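Local coordinates for glutaredoxin (Chlorella sorokiniana, PDB 4I2U), which probably acts as a glutathione-dependent thiol-disulfide oxidoreductase of the thioredoxin fold, helping to keep the redox balance of the cell, at residues K5-S10 and V18-T23; D9-G14 and T45-D50; D60-L65 and V71-I76; Q79-G82 and D86-A89. All coordinates share one frame; numbering follows the deposited sequence. Where two conformers were deposited one is given.

In the fold
The four contacts show how a thioredoxin fold clothes one mixed sheet, whose strands run in the order 45-48, 17-21, 73-76, 79-82. Contacts 1 and 2 both start from helix 3-14 and reach the neighbouring strands 17-21 and 45-48, so their centres lie only about 3 Å apart. Contact 3, whose centre is about 7 Å from that of contact 1, brings helix 55-66 against strand 73-76. Contact 4 comes last along the chain, its centre about 11 Å from that of contact 3, and joins edge strand 79-82 to helix 84-93, which packs on the other face of the sheet. Contacts 1 and 3 both touch glutathione, so the ligand is held by loop residues that flank strands 17-21 and 73-76.

Contact 1 of 4, residues K5-S10 and V18-T23; sequences KQLVDS and VIFSKT. With GSH (glutathione), chain B.
Phe20 reaches from strand 17-21 toward helix 3-14 and meets Leu7 and Val8, where the N-terminal helix that glutaredoxins add to the thioredoxin fold packs on its central sheet. The apolar part carries the contact. The far rim of the ring does the touching: CZ of Phe20 lies 3.9 Å from Val8 CG1, which comes in obliquely, and Val8 CG2 rests near both CZ and CE2. Leu7 approaches differently, its CD1 standing at the ring edge, near the plane, 4.1 Å from Phe20 CE2. With CG of Phe20 anti to the carbonyl carbon (chi1 -67°), the ring extends off the strand into the layer between sheet and helix, where Leu62 of helix 55-66 and Ile47 of strand 45-48 also touch it. An alanine here is likely to leave a gap beneath the helix, with both Val8 methyls deprived of their aromatic partner.

Ionic and polar bonds brace the helix itself, and Asp9 ties it to helix 55-66. Lys5 NZ makes a 2.8 Å salt bridge to Asp9 OD2, on the syn lone pair, while OD1 of the same carboxylate is taken by Tyr61 OH. Gln6 O is gripped twice, by Ser10 N and, 3.0 Å away, by Ser10 OG, from opposite faces of its plane.

Ligand binding falls to the end of the other segment. Lys22, just past strand 17-21, stretches its side chain out fully beyond CG, is held also by Gln59 OE1, and sets its NZ 2.8 Å from O31 of the glycine carboxylate of glutathione.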
loop_
_atom_site.group_PDB
_atom_site.type_symbol
_atom_site.label_atom_id
_atom_site.label_comp_id
_atom_site.label_asym_id
_atom_site.label_seq_id
_atom_site.Cartn_x
_atom_site.Cartn_y
_atom_site.Cartn_z
ATOM N N LYS A 5 7.993 -5.126 -12.960
ATOM C CA LYS A 5 6.606 -4.939 -13.344
ATOM C C LYS A 5 5.778 -6.144 -12.923
ATOM O O LYS A 5 4.674 -6.002 -12.381
ATOM C CB LYS A 5 6.494 -4.692 -14.848
ATOM C CG LYS A 5 5.049 -4.575 -15.339
ATOM C CD LYS A 5 4.971 -4.119 -16.780
ATOM C CE LYS A 5 3.600 -3.524 -17.085
ATOM N NZ LYS A 5 2.524 -4.534 -16.935
ATOM N N GLN A 6 6.292 -7.345 -13.183
ATOM C CA GLN A 6 5.545 -8.548 -12.833
ATOM C C GLN A 6 5.346 -8.631 -11.328
ATOM O O GLN A 6 4.275 -9.016 -10.846
ATOM C CB GLN A 6 6.268 -9.790 -13.342
ATOM C CG GLN A 6 5.441 -11.064 -13.261
ATOM C CD GLN A 6 6.211 -12.284 -13.733
ATOM O OE1 GLN A 6 6.822 -12.994 -12.931
ATOM N NE2 GLN A 6 6.195 -12.530 -15.041
ATOM N N LEU A 7 6.380 -8.286 -10.573
ATOM C CA LEU A 7 6.272 -8.273 -9.120
ATOM C C LEU A 7 5.177 -7.330 -8.646
ATOM O O LEU A 7 4.311 -7.703 -7.846
ATOM C CB LEU A 7 7.609 -7.877 -8.500
ATOM C CG LEU A 7 7.722 -7.785 -6.974
ATOM C CD1 LEU A 7 7.105 -6.533 -6.366
ATOM C CD2 LEU A 7 7.141 -9.018 -6.315
ATOM N N VAL A 8 5.184 -6.094 -9.122
ATOM C CA VAL A 8 4.196 -5.133 -8.659
ATOM C C VAL A 8 2.795 -5.557 -9.077
ATOM O O VAL A 8 1.872 -5.590 -8.248
ATOM C CB VAL A 8 4.514 -3.718 -9.172
ATOM C CG1 VAL A 8 3.379 -2.777 -8.869
ATOM C CG2 VAL A 8 5.820 -3.213 -8.527
ATOM N N ASP A 9 2.616 -5.886 -10.355
ATOM C CA ASP A 9 1.288 -6.233 -10.855
ATOM C C ASP A 9 0.724 -7.436 -10.113
ATOM O O ASP A 9 -0.444 -7.434 -9.694
ATOM C CB ASP A 9 1.318 -6.538 -12.355
ATOM C CG ASP A 9 1.608 -5.309 -13.223
ATOM O OD1 ASP A 9 1.633 -4.172 -12.717
ATOM O OD2 ASP A 9 1.758 -5.526 -14.452
ATOM N N SER A 10 1.528 -8.478 -9.967
ATOM C CA SER A 10 1.075 -9.698 -9.306
ATOM C C SER A 10 0.792 -9.452 -7.834
ATOM O O SER A 10 -0.124 -10.035 -7.266
ATOM C CB SER A 10 2.119 -10.803 -9.443
ATOM O OG SER A 10 2.250 -11.209 -10.792
ATOM N N VAL A 18 -1.795 -3.609 -0.021
ATOM C CA VAL A 18 -0.369 -3.600 -0.308
ATOM C C VAL A 18 0.218 -2.226 -0.052
ATOM O O VAL A 18 -0.352 -1.210 -0.464
ATOM C CB VAL A 18 -0.113 -4.002 -1.784
ATOM C CG1 VAL A 18 1.369 -3.942 -2.126
ATOM C CG2 VAL A 18 -0.658 -5.397 -2.052
ATOM N N ILE A 19 1.367 -2.181 0.600
ATOM C CA ILE A 19 2.086 -0.933 0.778
ATOM C C ILE A 19 3.531 -1.151 0.349
ATOM O O ILE A 19 4.250 -1.970 0.939
ATOM C CB ILE A 19 1.951 -0.382 2.214
ATOM C CG1 ILE A 19 2.741 0.915 2.336
ATOM C CG2 ILE A 19 2.362 -1.410 3.288
ATOM C CD1 ILE A 19 2.382 1.725 3.576
ATOM N N PHE A 20 3.942 -0.473 -0.716
ATOM C CA PHE A 20 5.353 -0.453 -1.098
ATOM C C PHE A 20 5.994 0.594 -0.219
ATOM O O PHE A 20 5.529 1.733 -0.164
ATOM C CB PHE A 20 5.503 -0.135 -2.591
ATOM C CG PHE A 20 4.951 -1.230 -3.474
ATOM C CD1 PHE A 20 3.644 -1.195 -3.918
ATOM C CD2 PHE A 20 5.726 -2.328 -3.821
ATOM C CE1 PHE A 20 3.126 -2.219 -4.685
ATOM C CE2 PHE A 20 5.219 -3.356 -4.583
ATOM C CZ PHE A 20 3.924 -3.315 -5.018
ATOM N N SER A 21 7.057 0.206 0.469
ATOM C CA SER A 21 7.549 0.895 1.642
ATOM C C SER A 21 9.067 0.912 1.658
ATOM O O SER A 21 9.722 0.232 0.881
ATOM C CB SER A 21 6.996 0.123 2.858
ATOM O OG SER A 21 7.519 0.570 4.109
ATOM N N LYS A 22 9.625 1.740 2.536
ATOM C CA LYS A 22 10.999 1.578 3.011
ATOM C C LYS A 22 10.961 1.620 4.519
ATOM O O LYS A 22 10.177 2.360 5.116
ATOM C CB LYS A 22 11.930 2.652 2.453
ATOM C CG LYS A 22 12.138 2.478 0.974
ATOM C CD LYS A 22 13.011 3.516 0.330
ATOM C CE LYS A 22 13.062 3.314 -1.173
ATOM N NZ LYS A 22 13.953 4.290 -1.830
ATOM N N THR A 23 11.789 0.805 5.149
ATOM C CA THR A 23 11.690 0.582 6.596
ATOM C C THR A 23 11.879 1.842 7.424
ATOM O O THR A 23 11.307 1.977 8.500
ATOM C CB THR A 23 12.688 -0.478 7.089
ATOM O OG1 THR A 23 14.017 -0.076 6.786
ATOM C CG2 THR A 23 12.384 -1.835 6.466
HETATM N N1 GSH B . 4.085 13.263 1.138
HETATM C CA1 GSH B . 4.613 11.958 0.712
HETATM C C1 GSH B . 3.706 10.911 1.304
HETATM O O11 GSH B . 2.747 11.300 1.998
HETATM O O12 GSH B . 3.903 9.691 1.069
HETATM C CB1 GSH B . 6.070 11.861 1.160
HETATM C CG1 GSH B . 6.765 10.589 0.688
HETATM C CD1 GSH B . 8.269 10.777 0.584
HETATM O OE1 GSH B . 8.766 11.795 0.096
HETATM N N2 GSH B . 9.023 9.776 1.000
HETATM C CA2 GSH B . 10.481 9.786 0.846
HETATM C C2 GSH B . 10.924 9.174 -0.464
HETATM O O2 GSH B . 10.169 8.479 -1.125
HETATM C CB2 GSH B . 11.142 9.062 2.019
HETATM S SG2 GSH B . 10.962 9.978 3.576
HETATM N N3 GSH B . 12.149 9.466 -0.877
HETATM C CA3 GSH B . 12.611 9.052 -2.180
HETATM C C3 GSH B . 12.913 7.579 -2.304
HETATM O O31 GSH B . 12.990 6.845 -1.298
HETATM O O32 GSH B . 13.076 7.165 -3.476
#

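Contact 2 of 4, residues D9-G14 and T45-D50; sequences DSTISG and TAIELD
Thr11 on helix 3-14 points toward strand 45-48 and shows how a branched side chain divides its work. Its CB carries two arms that part company at once. The hydroxyl, OG1, lies beside the backbone N (chi1 -62°) and turns back along the helix to hydrogen-bond with Leu7 O, one turn earlier. That bond holds the rotation of the side chain and leaves the methyl, CG2, to face the sheet. There Thr11 CG2 points at the Thr45 methyl, which comes in at a slant, the two CG2 atoms 4.1 Å apart. Along the strand, two residues on, Ile47 offers a second surface: its CG1 lies 4.2 Å from Thr11 CG2. One methyl thus bridges two residues on the same face of the strand, by van der Waals contact, and the hydroxyl is satisfied within its own helix.

The last turn of that helix is strengthened from its outer side. Asp9 O accepts both Ser13 N, at 3.1 Å, and Ser13 OG, at 2.8 Å, the two donors arriving from opposite faces of its plane. Beyond Ser13 the backbone bond from Gly14 N to Ser10 O is weak, while Asn15 ND2 binds Thr11 O.

Strand 45-48, outermost in the sheet, and strand 17-21 are the parallel pair of the thioredoxin fold, joined through helix 26-36 in a beta-alpha-beta crossover, and the end of helix 3-14 covers this pair: Thr11 also touches Val18, and Ile12, the next residue, reaches Phe20 and Leu65 of helix 55-66.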
loop_
_atom_site.group_PDB
_atom_site.type_symbol
_atom_site.label_atom_id
_atom_site.label_comp_id
_atom_site.label_asym_id
_atom_site.label_seq_id
_atom_site.Cartn_x
_atom_site.Cartn_y
_atom_site.Cartn_z
ATOM N N ASP A 9 2.616 -5.886 -10.355
ATOM C CA ASP A 9 1.288 -6.233 -10.855
ATOM C C ASP A 9 0.724 -7.436 -10.113
ATOM O O ASP A 9 -0.444 -7.434 -9.694
ATOM C CB ASP A 9 1.318 -6.538 -12.355
ATOM C CG ASP A 9 1.608 -5.309 -13.223
ATOM O OD1 ASP A 9 1.633 -4.172 -12.717
ATOM O OD2 ASP A 9 1.758 -5.526 -14.452
ATOM N N SER A 10 1.528 -8.478 -9.967
ATOM C CA SER A 10 1.075 -9.698 -9.306
ATOM C C SER A 10 0.792 -9.452 -7.834
ATOM O O SER A 10 -0.124 -10.035 -7.266
ATOM C CB SER A 10 2.119 -10.803 -9.443
ATOM O OG SER A 10 2.250 -11.209 -10.792
ATOM N N THR A 11 1.587 -8.601 -7.208
ATOM C CA THR A 11 1.393 -8.349 -5.796
ATOM C C THR A 11 0.089 -7.600 -5.540
ATOM O O THR A 11 -0.668 -7.962 -4.619
ATOM C CB THR A 11 2.583 -7.592 -5.199
ATOM O OG1 THR A 11 3.763 -8.388 -5.332
ATOM C CG2 THR A 11 2.365 -7.297 -3.722
ATOM N N ILE A 12 -0.189 -6.568 -6.325
ATOM C CA ILE A 12 -1.384 -5.775 -6.068
ATOM C C ILE A 12 -2.649 -6.496 -6.504
ATOM O O ILE A 12 -3.717 -6.212 -5.969
ATOM C CB ILE A 12 -1.327 -4.348 -6.679
ATOM C CG1 ILE A 12 -1.400 -4.372 -8.212
ATOM C CG2 ILE A 12 -0.100 -3.628 -6.171
ATOM C CD1 ILE A 12 -1.449 -2.985 -8.829
ATOM N N SER A 13 -2.561 -7.433 -7.446
ATOM C CA SER A 13 -3.745 -8.195 -7.861
ATOM C C SER A 13 -3.952 -9.443 -7.005
ATOM O O SER A 13 -5.052 -9.985 -6.978
ATOM C CB SER A 13 -3.667 -8.543 -9.349
ATOM O OG SER A 13 -2.540 -9.336 -9.631
ATOM N N GLY A 14 -2.919 -9.882 -6.285
ATOM C CA GLY A 14 -2.993 -11.089 -5.483
ATOM C C GLY A 14 -3.147 -10.850 -3.996
ATOM O O GLY A 14 -3.354 -11.799 -3.259
ATOM N N THR A 45 0.295 -6.382 3.154
ATOM C CA THR A 45 1.471 -6.864 2.446
ATOM C C THR A 45 2.412 -5.679 2.241
ATOM O O THR A 45 2.214 -4.839 1.366
ATOM C CB THR A 45 1.051 -7.456 1.126
ATOM O OG1 THR A 45 0.125 -8.514 1.369
ATOM C CG2 THR A 45 2.245 -7.996 0.361
ATOM N N ALA A 46 3.432 -5.581 3.078
ATOM C CA ALA A 46 4.389 -4.485 3.045
ATOM C C ALA A 46 5.657 -4.941 2.359
ATOM O O ALA A 46 6.380 -5.805 2.879
ATOM C CB ALA A 46 4.706 -4.026 4.456
ATOM N N ILE A 47 5.948 -4.342 1.223
ATOM C CA ILE A 47 7.093 -4.705 0.394
ATOM C C ILE A 47 8.163 -3.635 0.643
ATOM O O ILE A 47 7.967 -2.477 0.262
ATOM C CB ILE A 47 6.718 -4.764 -1.106
ATOM C CG1 ILE A 47 5.512 -5.685 -1.388
ATOM C CG2 ILE A 47 7.943 -5.147 -1.930
ATOM C CD1 ILE A 47 5.693 -7.129 -0.969
ATOM N N GLU A 48 9.248 -4.012 1.318
ATOM C CA GLU A 48 10.285 -3.064 1.707
ATOM C C GLU A 48 11.325 -2.930 0.611
ATOM O O GLU A 48 12.156 -3.824 0.400
ATOM C CB GLU A 48 10.947 -3.462 3.019
ATOM C CG GLU A 48 9.972 -3.627 4.182
ATOM C CD GLU A 48 9.199 -2.372 4.575
ATOM O OE1 GLU A 48 9.526 -1.254 4.167
ATOM O OE2 GLU A 48 8.234 -2.527 5.360
ATOM N N LEU A 49 11.329 -1.788 -0.040
ATOM C CA LEU A 49 12.158 -1.537 -1.208
ATOM C C LEU A 49 13.587 -1.149 -0.852
ATOM O O LEU A 49 14.434 -1.090 -1.743
ATOM C CB LEU A 49 11.507 -0.467 -2.077
ATOM C CG LEU A 49 10.095 -0.820 -2.530
ATOM C CD1 LEU A 49 9.543 0.239 -3.464
ATOM C CD2 LEU A 49 10.044 -2.165 -3.196
ATOM N N ASP A 50 13.871 -0.878 0.421
ATOM C CA ASP A 50 15.244 -0.773 0.881
ATOM C C ASP A 50 15.845 -2.152 1.211
ATOM O O ASP A 50 17.064 -2.287 1.310
ATOM C CB ASP A 50 15.351 0.192 2.066
ATOM C CG ASP A 50 14.541 -0.241 3.280
ATOM O OD1 ASP A 50 13.373 -0.636 3.128
ATOM O OD2 ASP A 50 15.057 -0.162 4.420
#

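Contact 3 of 4, residues D60-L65 and V71-I76; sequences DYLLEL and VPRVFI. With GSH (glutathione), chain B.
Val71 N donates a 2.9 Å hydrogen bond to O2 of glutathione, with an N-H...O angle of 157°, and Val71 O answers by accepting from N2 of the ligand at 3.0 Å, a more bent bond. One residue thus uses both backbone polar groups on the cysteinyl portion of the peptide, much as a strand would hold its neighbour. The peptide bond that follows is cis, and the ring of Pro72 sets its CD 3.4 Å from O12 of glutathione, in its gamma-glutamyl carboxylate. A cis-proline directly before this strand is a hallmark of the thioredoxin fold, in which it lines the substrate site.

The link to helix 55-66, whose short axis runs at 58° to that of strand 73-76, begins at Arg73, whose CG lies 4.2 Å from Leu62 CD1. Phe75 projects toward the helix and receives two leucines. CD2 of Leu62 sits at the ring edge, near its plane, 3.8 Å from Phe75 CZ, whereas Leu65 brings its CD2 in obliquely, 4.0 Å from Phe75 CE2. CG of Leu65 lies anti to the backbone N (chi1 -177°), a torsion that carries its CD2 methyl toward the Phe75 ring. An alanine in place of Phe75 would probably strip both leucine CD2 methyls of their partner and open a gap between helix and sheet. Ile12 of helix 3-14 and the Phe80 ring also touch Phe75.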
loop_
_atom_site.group_PDB
_atom_site.type_symbol
_atom_site.label_atom_id
_atom_site.label_comp_id
_atom_site.label_asym_id
_atom_site.label_seq_id
_atom_site.Cartn_x
_atom_site.Cartn_y
_atom_site.Cartn_z
ATOM N N ASP A 60 10.814 2.564 -10.055
ATOM C CA ASP A 60 10.683 3.018 -11.437
ATOM C C ASP A 60 9.354 2.573 -12.033
ATOM O O ASP A 60 8.674 3.360 -12.695
ATOM C CB ASP A 60 11.821 2.452 -12.290
ATOM C CG ASP A 60 13.145 3.116 -12.046
ATOM O OD1 ASP A 60 13.176 4.212 -11.447
ATOM O OD2 ASP A 60 14.153 2.527 -12.504
ATOM N N TYR A 61 8.965 1.324 -11.821
ATOM C CA TYR A 61 7.684 0.890 -12.335
ATOM C C TYR A 61 6.556 1.596 -11.606
ATOM O O TYR A 61 5.537 1.936 -12.210
ATOM C CB TYR A 61 7.513 -0.621 -12.253
ATOM C CG TYR A 61 6.159 -1.037 -12.770
ATOM C CD1 TYR A 61 5.769 -0.761 -14.078
ATOM C CD2 TYR A 61 5.251 -1.661 -11.933
ATOM C CE1 TYR A 61 4.495 -1.127 -14.535
ATOM C CE2 TYR A 61 3.986 -2.025 -12.375
ATOM C CZ TYR A 61 3.614 -1.758 -13.679
ATOM O OH TYR A 61 2.368 -2.140 -14.158
ATOM N N LEU A 62 6.676 1.792 -10.295
ATOM C CA LEU A 62 5.652 2.538 -9.576
ATOM C C LEU A 62 5.461 3.952 -10.130
ATOM O O LEU A 62 4.338 4.475 -10.142
ATOM C CB LEU A 62 5.940 2.550 -8.066
ATOM C CG LEU A 62 5.744 1.181 -7.391
ATOM C CD1 LEU A 62 6.408 1.131 -6.024
ATOM C CD2 LEU A 62 4.248 0.857 -7.273
ATOM N N LEU A 63 6.531 4.571 -10.622
ATOM C CA LEU A 63 6.399 5.861 -11.292
ATOM C C LEU A 63 5.511 5.701 -12.533
ATOM O O LEU A 63 4.594 6.506 -12.792
ATOM C CB LEU A 63 7.774 6.376 -11.685
ATOM C CG LEU A 63 7.819 7.590 -12.605
ATOM C CD1 LEU A 63 7.114 8.798 -12.010
ATOM C CD2 LEU A 63 9.262 7.907 -12.925
ATOM N N GLU A 64 5.759 4.655 -13.316
ATOM C CA GLU A 64 4.942 4.407 -14.496
ATOM C C GLU A 64 3.488 4.141 -14.143
ATOM O O GLU A 64 2.571 4.652 -14.809
ATOM C CB GLU A 64 5.509 3.237 -15.300
ATOM C CG GLU A 64 6.894 3.462 -15.857
ATOM C CD GLU A 64 7.331 2.300 -16.692
ATOM O OE1 GLU A 64 7.779 1.296 -16.123
ATOM O OE2 GLU A 64 7.197 2.368 -17.929
ATOM N N LEU A 65 3.233 3.343 -13.121
ATOM C CA LEU A 65 1.870 2.932 -12.812
ATOM C C LEU A 65 1.095 4.008 -12.082
ATOM O O LEU A 65 -0.107 4.153 -12.308
ATOM C CB LEU A 65 1.905 1.653 -11.975
ATOM C CG LEU A 65 0.548 1.051 -11.625
ATOM C CD1 LEU A 65 -0.313 0.794 -12.862
ATOM C CD2 LEU A 65 0.752 -0.222 -10.796
ATOM N N VAL A 71 8.020 6.643 -1.713
ATOM C CA VAL A 71 7.369 5.689 -0.819
ATOM C C VAL A 71 6.672 6.432 0.306
ATOM O O VAL A 71 7.142 7.461 0.769
ATOM C CB VAL A 71 8.346 4.637 -0.250
ATOM C CG1 VAL A 71 8.819 3.745 -1.374
ATOM C CG2 VAL A 71 9.533 5.291 0.466
ATOM N N PRO A 72 5.534 5.917 0.765
ATOM C CA PRO A 72 4.929 4.665 0.309
ATOM C C PRO A 72 4.040 4.831 -0.922
ATOM O O PRO A 72 3.654 5.937 -1.289
ATOM C CB PRO A 72 4.060 4.247 1.503
ATOM C CG PRO A 72 3.628 5.594 2.069
ATOM C CD PRO A 72 4.832 6.485 1.929
ATOM N N ARG A 73 3.700 3.703 -1.537
ATOM C CA ARG A 73 2.648 3.644 -2.543
ATOM C C ARG A 73 1.701 2.553 -2.096
ATOM O O ARG A 73 2.086 1.402 -1.955
ATOM C CB ARG A 73 3.207 3.378 -3.945
ATOM C CG ARG A 73 4.230 4.409 -4.422
ATOM C CD ARG A 73 3.607 5.571 -5.178
ATOM N NE ARG A 73 4.346 6.821 -5.038
ATOM C CZ ARG A 73 3.997 7.953 -5.632
ATOM N NH1 ARG A 73 2.961 7.980 -6.470
ATOM N NH2 ARG A 73 4.693 9.055 -5.408
ATOM N N VAL A 74 0.464 2.943 -1.806
ATOM C CA VAL A 74 -0.523 2.065 -1.174
ATOM C C VAL A 74 -1.611 1.691 -2.175
ATOM O O VAL A 74 -2.129 2.552 -2.910
ATOM C CB VAL A 74 -1.135 2.754 0.046
ATOM C CG1 VAL A 74 -2.116 1.857 0.752
ATOM C CG2 VAL A 74 -0.022 3.199 1.005
ATOM N N PHE A 75 -1.952 0.402 -2.186
ATOM C CA PHE A 75 -2.949 -0.149 -3.102
ATOM C C PHE A 75 -3.980 -0.962 -2.324
ATOM O O PHE A 75 -3.618 -1.800 -1.478
ATOM C CB PHE A 75 -2.300 -1.072 -4.124
ATOM C CG PHE A 75 -1.345 -0.405 -5.052
ATOM C CD1 PHE A 75 -0.056 -0.099 -4.658
ATOM C CD2 PHE A 75 -1.732 -0.132 -6.351
ATOM C CE1 PHE A 75 0.827 0.477 -5.546
ATOM C CE2 PHE A 75 -0.850 0.454 -7.236
ATOM C CZ PHE A 75 0.433 0.745 -6.841
ATOM N N ILE A 76 -5.262 -0.709 -2.584
ATOM C CA ILE A 76 -6.352 -1.466 -1.987
ATOM C C ILE A 76 -7.075 -2.175 -3.121
ATOM O O ILE A 76 -7.632 -1.539 -4.017
ATOM C CB ILE A 76 -7.348 -0.543 -1.255
ATOM C CG1 ILE A 76 -6.646 0.367 -0.236
ATOM C CG2 ILE A 76 -8.429 -1.381 -0.602
ATOM C CD1 ILE A 76 -5.856 -0.355 0.850
HETATM N N1 GSH B . 4.085 13.263 1.138
HETATM C CA1 GSH B . 4.613 11.958 0.712
HETATM C C1 GSH B . 3.706 10.911 1.304
HETATM O O11 GSH B . 2.747 11.300 1.998
HETATM O O12 GSH B . 3.903 9.691 1.069
HETATM C CB1 GSH B . 6.070 11.861 1.160
HETATM C CG1 GSH B . 6.765 10.589 0.688
HETATM C CD1 GSH B . 8.269 10.777 0.584
HETATM O OE1 GSH B . 8.766 11.795 0.096
HETATM N N2 GSH B . 9.023 9.776 1.000
HETATM C CA2 GSH B . 10.481 9.786 0.846
HETATM C C2 GSH B . 10.924 9.174 -0.464
HETATM O O2 GSH B . 10.169 8.479 -1.125
HETATM C CB2 GSH B . 11.142 9.062 2.019
HETATM S SG2 GSH B . 10.962 9.978 3.576
HETATM N N3 GSH B . 12.149 9.466 -0.877
HETATM C CA3 GSH B . 12.611 9.052 -2.180
HETATM C C3 GSH B . 12.913 7.579 -2.304
HETATM O O31 GSH B . 12.990 6.845 -1.298
HETATM O O32 GSH B . 13.076 7.165 -3.476
#

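Contact 4 of 4, residues Q79-G82 and D86-A89; sequences QFIG and DTDA
Gly82 and Asp86 meet most closely, the carboxylate oxygen OD2 of Asp86 standing 3.3 Å from Gly82 CA as the chain turns from strand 79-82 into helix 84-93. Asp86 CB adds a contact with the preceding carbonyl, 3.7 Å from Ile81 O. Next to it, Thr87 and Ile81 cross at about a right angle, with Ile81 CD1 3.8 Å from Thr87 OG1.

The place closest to the aspartate has no room for a side chain: a CB on Gly82 would run into Asp86 OD2, and at the backbone angles of Gly82 (phi 122°, psi -163°) it would also press on the carbonyl O of Ile81. The N of Gly82 lies over the centre of the Phe80 ring, 3.4 Å above the plane, so an aromatic face closes this peptide from within its own strand.

What positions the two helix residues is Gly83. Its N hydrogen-bonds to Asp86 OD2 and its O to Thr87 OG1, so both side chains are tied back to the turn before the helix. The residues that follow, Gly84 and Asp85, present their N atoms to glutathione and so help to shape that pocket.

Farther out, edge strand 79-82 pairs with 73-76 through Val74 in the antiparallel beta-hairpin of the thioredoxin fold, ahead of the C-terminal helices. Ile81 packs on Leu96 and Met99 of helix 95-102, while Thr87 touches Val74 in the sheet and Ala34 of helix 26-36.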
loop_
_atom_site.group_PDB
_atom_site.type_symbol
_atom_site.label_atom_id
_atom_site.label_comp_id
_atom_site.label_asym_id
_atom_site.label_seq_id
_atom_site.Cartn_x
_atom_site.Cartn_y
_atom_site.Cartn_z
ATOM N N GLN A 79 -6.147 -0.909 -6.458
ATOM C CA GLN A 79 -6.323 0.512 -6.705
ATOM C C GLN A 79 -5.310 1.340 -5.933
ATOM O O GLN A 79 -5.289 1.320 -4.691
ATOM C CB GLN A 79 -7.731 0.940 -6.315
ATOM C CG GLN A 79 -7.975 2.397 -6.582
ATOM C CD GLN A 79 -9.376 2.838 -6.242
ATOM O OE1 GLN A 79 -10.177 2.083 -5.671
ATOM N NE2 GLN A 79 -9.701 4.064 -6.619
ATOM N N PHE A 80 -4.477 2.101 -6.636
ATOM C CA PHE A 80 -3.568 3.031 -5.987
ATOM C C PHE A 80 -4.333 4.130 -5.275
ATOM O O PHE A 80 -5.171 4.798 -5.887
ATOM C CB PHE A 80 -2.641 3.640 -7.036
ATOM C CG PHE A 80 -1.746 4.708 -6.498
ATOM C CD1 PHE A 80 -0.798 4.412 -5.542
ATOM C CD2 PHE A 80 -1.832 6.013 -6.948
ATOM C CE1 PHE A 80 0.030 5.382 -5.038
ATOM C CE2 PHE A 80 -0.980 6.984 -6.432
ATOM C CZ PHE A 80 -0.069 6.656 -5.481
ATOM N N ILE A 81 -4.079 4.314 -3.979
ATOM C CA ILE A 81 -4.792 5.332 -3.217
ATOM C C ILE A 81 -3.903 6.476 -2.746
ATOM O O ILE A 81 -4.394 7.433 -2.145
ATOM C CB ILE A 81 -5.559 4.747 -2.005
ATOM C CG1 ILE A 81 -4.619 4.125 -0.979
ATOM C CG2 ILE A 81 -6.599 3.733 -2.476
ATOM C CD1 ILE A 81 -5.288 3.879 0.382
ATOM N N GLY A 82 -2.607 6.412 -3.017
ATOM C CA GLY A 82 -1.704 7.494 -2.668
ATOM C C GLY A 82 -0.577 7.074 -1.760
ATOM O O GLY A 82 -0.246 5.897 -1.653
ATOM N N ASP A 86 -1.822 10.622 2.262
ATOM C CA ASP A 86 -3.121 10.286 1.671
ATOM C C ASP A 86 -3.787 9.154 2.433
ATOM O O ASP A 86 -4.998 9.197 2.712
ATOM C CB ASP A 86 -2.991 9.851 0.205
ATOM C CG ASP A 86 -2.510 10.941 -0.709
ATOM O OD1 ASP A 86 -2.870 12.118 -0.501
ATOM O OD2 ASP A 86 -1.779 10.596 -1.662
ATOM N N THR A 87 -3.025 8.121 2.760
ATOM C CA THR A 87 -3.593 6.954 3.411
ATOM C C THR A 87 -4.073 7.322 4.808
ATOM O O THR A 87 -5.151 6.883 5.242
ATOM C CB THR A 87 -2.574 5.805 3.456
ATOM O OG1 THR A 87 -2.233 5.410 2.123
ATOM C CG2 THR A 87 -3.135 4.592 4.174
ATOM N N ASP A 88 -3.294 8.105 5.526
ATOM C CA ASP A 88 -3.704 8.585 6.834
ATOM C C ASP A 88 -4.984 9.420 6.752
ATOM O O ASP A 88 -5.892 9.265 7.570
ATOM C CB ASP A 88 -2.576 9.406 7.439
ATOM C CG ASP A 88 -2.877 9.843 8.834
ATOM O OD1 ASP A 88 -2.819 8.986 9.744
ATOM O OD2 ASP A 88 -3.199 11.039 9.008
ATOM N N ALA A 89 -5.066 10.305 5.770
ATOM C CA ALA A 89 -6.264 11.125 5.583
ATOM C C ALA A 89 -7.480 10.265 5.273
ATOM O O ALA A 89 -8.572 10.495 5.802
ATOM C CB ALA A 89 -6.033 12.129 4.483
#